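Local coordinates for putative uncharacterized protein (PDB 4KL0) that binds calcium and may, like the related inosine-uridine nucleoside hydrolases, cleave N-glycosidic bonds, although its role as a bacterial effector is undetermined, at residues G328-H340 with E348-A361. Sequence-based numbering, arbitrary orientation.
Sequences GTARLLFQPTPMH and EHVGHAEVVRPEKA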
loop_
_atom_site.group_PDB
_atom_site.type_symbol
_atom_site.label_atom_id
_atom_site.label_comp_id
_atom_site.label_asym_id
_atom_site.label_seq_id
_atom_site.Cartn_x
_atom_site.Cartn_y
_atom_site.Cartn_z
ATOM N N GLY A 328 8.324 5.160 14.020
ATOM C CA GLY A 328 8.673 4.031 14.885
ATOM C C GLY A 328 9.090 2.792 14.108
ATOM O O GLY A 328 10.077 2.098 14.423
ATOM N N THR A 329 8.334 2.497 13.064
ATOM C CA THR A 329 8.684 1.342 12.264
ATOM C C THR A 329 9.852 1.666 11.312
ATOM O O THR A 329 10.710 0.807 11.101
ATOM C CB THR A 329 7.440 0.881 11.466
ATOM O OG1 THR A 329 6.821 2.022 10.897
ATOM C CG2 THR A 329 6.425 0.122 12.404
ATOM N N ALA A 330 9.874 2.882 10.749
ATOM C CA ALA A 330 10.898 3.261 9.759
ATOM C C ALA A 330 12.249 3.151 10.417
ATOM O O ALA A 330 13.182 2.613 9.831
ATOM C CB ALA A 330 10.704 4.643 9.279
ATOM N N ARG A 331 12.357 3.637 11.658
ATOM C CA ARG A 331 13.686 3.695 12.269
ATOM C C ARG A 331 14.188 2.293 12.586
ATOM O O ARG A 331 15.384 2.048 12.679
ATOM C CB ARG A 331 13.704 4.643 13.477
ATOM C CG ARG A 331 13.497 6.122 13.050
ATOM C CD ARG A 331 13.432 7.097 14.254
ATOM N NE ARG A 331 13.071 8.467 13.859
ATOM C CZ ARG A 331 12.159 9.222 14.484
ATOM N NH1 ARG A 331 11.502 8.744 15.546
ATOM N NH2 ARG A 331 11.900 10.458 14.049
ATOM N N LEU A 332 13.274 1.352 12.724
ATOM C CA LEU A 332 13.625 -0.029 12.910
ATOM C C LEU A 332 14.221 -0.662 11.640
ATOM O O LEU A 332 15.105 -1.524 11.728
ATOM C CB LEU A 332 12.360 -0.792 13.301
ATOM C CG LEU A 332 12.371 -1.825 14.415
ATOM C CD1 LEU A 332 12.919 -1.214 15.680
ATOM C CD2 LEU A 332 10.950 -2.365 14.607
ATOM N N LEU A 333 13.716 -0.277 10.460
ATOM C CA LEU A 333 13.985 -1.079 9.269
ATOM C C LEU A 333 14.772 -0.359 8.188
ATOM O O LEU A 333 15.416 -1.023 7.360
ATOM C CB LEU A 333 12.649 -1.558 8.640
ATOM C CG LEU A 333 11.688 -2.339 9.546
ATOM C CD1 LEU A 333 10.413 -2.595 8.744
ATOM C CD2 LEU A 333 12.279 -3.660 10.029
ATOM N N PHE A 334 14.681 0.965 8.145
ATOM C CA PHE A 334 15.127 1.716 6.975
ATOM C C PHE A 334 16.102 2.840 7.285
ATOM O O PHE A 334 16.111 3.434 8.362
ATOM C CB PHE A 334 13.952 2.357 6.225
ATOM C CG PHE A 334 12.826 1.426 5.915
ATOM C CD1 PHE A 334 12.947 0.444 4.958
ATOM C CD2 PHE A 334 11.574 1.601 6.540
ATOM C CE1 PHE A 334 11.881 -0.406 4.697
ATOM C CE2 PHE A 334 10.494 0.793 6.226
ATOM C CZ PHE A 334 10.646 -0.218 5.338
ATOM N N GLN A 335 16.919 3.151 6.285
ATOM C CA GLN A 335 17.783 4.310 6.340
ATOM C C GLN A 335 17.615 5.042 5.002
ATOM O O GLN A 335 18.436 4.856 4.090
ATOM C CB GLN A 335 19.213 3.820 6.488
ATOM C CG GLN A 335 20.252 4.858 6.705
ATOM C CD GLN A 335 21.656 4.214 6.763
ATOM O OE1 GLN A 335 21.879 3.248 7.518
ATOM N NE2 GLN A 335 22.591 4.724 5.927
ATOM N N PRO A 336 16.528 5.839 4.860
ATOM C CA PRO A 336 16.206 6.531 3.603
ATOM C C PRO A 336 17.363 7.411 3.148
ATOM O O PRO A 336 18.095 7.971 3.971
ATOM C CB PRO A 336 15.007 7.415 3.986
ATOM C CG PRO A 336 14.336 6.630 5.103
ATOM C CD PRO A 336 15.519 6.093 5.905
ATOM N N THR A 337 17.539 7.528 1.837
ATOM C CA THR A 337 18.613 8.367 1.282
ATOM C C THR A 337 18.071 9.713 0.796
ATOM O O THR A 337 17.106 9.770 0.026
ATOM C CB THR A 337 19.331 7.582 0.114
ATOM O OG1 THR A 337 19.931 6.379 0.631
ATOM C CG2 THR A 337 20.379 8.473 -0.613
ATOM N N PRO A 338 18.645 10.839 1.247
ATOM C CA PRO A 338 18.076 12.085 0.719
ATOM C C PRO A 338 18.438 12.313 -0.736
ATOM O O PRO A 338 19.579 11.995 -1.130
ATOM C CB PRO A 338 18.666 13.188 1.611
ATOM C CG PRO A 338 19.902 12.591 2.170
ATOM C CD PRO A 338 19.708 11.072 2.241
ATOM N N MET A 339 17.475 12.825 -1.510
ATOM C CA MET A 339 17.633 13.060 -2.956
ATOM C C MET A 339 17.485 14.520 -3.384
ATOM O O MET A 339 17.794 14.876 -4.531
ATOM C CB MET A 339 16.635 12.207 -3.758
ATOM C CG MET A 339 17.035 10.773 -3.906
ATOM S SD MET A 339 18.566 10.566 -4.875
ATOM C CE MET A 339 19.161 9.353 -3.855
ATOM N N HIS A 340 16.985 15.374 -2.496
ATOM C CA HIS A 340 16.716 16.745 -2.863
ATOM C C HIS A 340 18.030 17.527 -2.919
ATOM O O HIS A 340 19.061 17.046 -2.410
ATOM C CB HIS A 340 15.760 17.390 -1.866
ATOM C CG HIS A 340 16.201 17.262 -0.436
ATOM N ND1 HIS A 340 16.329 16.048 0.209
ATOM C CD2 HIS A 340 16.540 18.210 0.473
ATOM C CE1 HIS A 340 16.736 16.250 1.452
ATOM N NE2 HIS A 340 16.872 17.556 1.637
ATOM N N GLU A 348 13.091 11.929 0.139
ATOM C CA GLU A 348 13.914 10.800 0.474
ATOM C C GLU A 348 13.600 9.579 -0.351
ATOM O O GLU A 348 12.429 9.349 -0.714
ATOM C CB GLU A 348 13.718 10.442 1.954
ATOM C CG GLU A 348 14.206 11.511 2.897
ATOM C CD GLU A 348 13.877 11.110 4.301
ATOM O OE1 GLU A 348 12.682 10.842 4.555
ATOM O OE2 GLU A 348 14.796 11.036 5.136
ATOM N N HIS A 349 14.626 8.767 -0.610
ATOM C CA HIS A 349 14.457 7.582 -1.413
ATOM C C HIS A 349 14.644 6.330 -0.587
ATOM O O HIS A 349 15.620 6.199 0.197
ATOM C CB HIS A 349 15.448 7.613 -2.602
ATOM C CG HIS A 349 15.542 6.310 -3.337
ATOM N ND1 HIS A 349 16.698 5.560 -3.386
ATOM C CD2 HIS A 349 14.613 5.605 -4.022
ATOM C CE1 HIS A 349 16.479 4.447 -4.068
ATOM N NE2 HIS A 349 15.227 4.461 -4.489
ATOM N N VAL A 350 13.706 5.388 -0.708
ATOM C CA VAL A 350 13.924 4.066 -0.122
ATOM C C VAL A 350 13.918 2.961 -1.186
ATOM O O VAL A 350 12.836 2.538 -1.648
ATOM C CB VAL A 350 12.872 3.696 0.982
ATOM C CG1 VAL A 350 13.186 2.318 1.634
ATOM C CG2 VAL A 350 12.792 4.809 2.053
ATOM N N GLY A 351 15.117 2.506 -1.569
ATOM C CA GLY A 351 15.296 1.376 -2.459
ATOM C C GLY A 351 15.982 0.201 -1.787
ATOM O O GLY A 351 15.866 0.018 -0.573
ATOM N N HIS A 352 16.690 -0.633 -2.548
ATOM C CA HIS A 352 17.195 -1.873 -1.945
ATOM C C HIS A 352 18.243 -1.592 -0.843
ATOM O O HIS A 352 18.229 -2.223 0.223
ATOM C CB HIS A 352 17.777 -2.823 -3.001
ATOM C CG HIS A 352 19.055 -2.343 -3.596
ATOM N ND1 HIS A 352 20.285 -2.783 -3.159
ATOM C CD2 HIS A 352 19.302 -1.436 -4.574
ATOM C CE1 HIS A 352 21.239 -2.177 -3.854
ATOM N NE2 HIS A 352 20.670 -1.361 -4.724
ATOM N N ALA A 353 19.108 -0.611 -1.081
ATOM C CA ALA A 353 20.231 -0.343 -0.142
ATOM C C ALA A 353 19.717 0.222 1.184
ATOM O O ALA A 353 20.303 0.048 2.265
ATOM C CB ALA A 353 21.204 0.641 -0.772
ATOM N N GLU A 354 18.581 0.869 1.082
ATOM C CA GLU A 354 17.980 1.576 2.202
ATOM C C GLU A 354 17.139 0.663 3.093
ATOM O O GLU A 354 16.755 1.078 4.174
ATOM C CB GLU A 354 17.099 2.723 1.676
ATOM C CG GLU A 354 17.857 3.897 1.054
ATOM C CD GLU A 354 18.448 3.565 -0.339
ATOM O OE1 GLU A 354 17.902 2.723 -1.111
ATOM O OE2 GLU A 354 19.498 4.158 -0.658
ATOM N N VAL A 355 16.787 -0.529 2.637
ATOM C CA VAL A 355 16.201 -1.523 3.521
ATOM C C VAL A 355 17.338 -2.240 4.238
ATOM O O VAL A 355 17.891 -3.185 3.714
ATOM C CB VAL A 355 15.354 -2.566 2.745
ATOM C CG1 VAL A 355 14.676 -3.557 3.731
ATOM C CG2 VAL A 355 14.294 -1.826 1.914
ATOM N N VAL A 356 17.667 -1.771 5.440
ATOM C CA VAL A 356 18.875 -2.249 6.130
ATOM C C VAL A 356 18.648 -3.501 6.992
ATOM O O VAL A 356 19.603 -4.263 7.297
ATOM C CB VAL A 356 19.549 -1.104 6.883
ATOM C CG1 VAL A 356 20.033 -0.029 5.882
ATOM C CG2 VAL A 356 18.598 -0.513 7.917
ATOM N N ARG A 357 17.390 -3.752 7.344
ATOM C CA ARG A 357 17.036 -4.948 8.099
ATOM C C ARG A 357 15.927 -5.783 7.452
ATOM O O ARG A 357 14.834 -5.897 8.012
ATOM C CB ARG A 357 16.626 -4.599 9.557
ATOM C CG ARG A 357 17.608 -3.698 10.355
ATOM C CD ARG A 357 18.881 -4.442 10.768
ATOM N NE ARG A 357 19.805 -3.598 11.542
ATOM C CZ ARG A 357 21.088 -3.381 11.213
ATOM N NH1 ARG A 357 21.614 -3.941 10.120
ATOM N NH2 ARG A 357 21.857 -2.604 11.978
ATOM N N PRO A 358 16.216 -6.428 6.301
ATOM C CA PRO A 358 15.146 -7.133 5.595
ATOM C C PRO A 358 14.578 -8.350 6.303
ATOM O O PRO A 358 13.380 -8.612 6.115
ATOM C CB PRO A 358 15.795 -7.520 4.255
ATOM C CG PRO A 358 17.229 -7.557 4.546
ATOM C CD PRO A 358 17.521 -6.596 5.633
ATOM N N GLU A 359 15.371 -9.112 7.070
ATOM C CA GLU A 359 14.765 -10.294 7.723
ATOM C C GLU A 359 13.881 -9.819 8.870
ATOM O O GLU A 359 12.839 -10.415 9.148
ATOM C CB GLU A 359 15.789 -11.359 8.180
ATOM C CG GLU A 359 15.170 -12.576 8.933
ATOM C CD GLU A 359 13.984 -13.300 8.213
ATOM O OE1 GLU A 359 12.984 -13.610 8.918
ATOM O OE2 GLU A 359 14.053 -13.596 6.976
ATOM N N LYS A 360 14.270 -8.709 9.498
ATOM C CA LYS A 360 13.417 -8.116 10.514
ATOM C C LYS A 360 12.126 -7.518 9.897
ATOM O O LYS A 360 11.069 -7.616 10.487
ATOM C CB LYS A 360 14.161 -7.055 11.322
ATOM C CG LYS A 360 13.293 -6.409 12.421
ATOM C CD LYS A 360 14.031 -6.223 13.695
ATOM C CE LYS A 360 14.953 -5.053 13.683
ATOM N NZ LYS A 360 15.737 -5.063 14.972
ATOM N N ALA A 361 12.251 -6.877 8.744
ATOM C CA ALA A 361 11.053 -6.411 8.029
ATOM C C ALA A 361 10.106 -7.567 7.727
ATOM O O ALA A 361 8.869 -7.461 7.916
ATOM C CB ALA A 361 11.454 -5.659 6.740
#
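Thr337 and His349 form the antiparallel hydrogen-bonded pair of a beta hairpin at one edge of the mixed, Rossmann-like sheet, with Thr337 N to His349 O at 2.9 Å and His349 N to Thr337 O at 2.7 Å. From the turn at 352-355, Glu354 reaches back to this pair: its chain bends about CB-CG (chi2 73°), and OE2 accepts the Thr337 hydroxyl, OG1 to OE2 2.6 Å. Glu354 OE1 accepts Gly351 N at 2.8 Å, so the carboxylate links the outer strand to the residue just ahead of the turn. Further along, Gln335 N bonds almost straight to Glu354 O (3.0 Å, 165°), and the carbonyl of Leu333, at the end of helix 327-333, receives Val356 N and, weakly, Arg357 N, the N-cap of helix 358-372. Pro336 lies beside Val350, and its CB touches Glu348 at both CB and the carboxylate, whose OE1 forms a salt bridge with Arg222 on strand 221-224. Phe334 turns inward against helix 317-325, which contributes Asp318 to the calcium site; Val355 CG2 meets the ring at its edge, 3.9 Å from CE1. Between helices 327-333 and 358-372, Leu333 CD1 packs 3.8 Å from Ala361 CB.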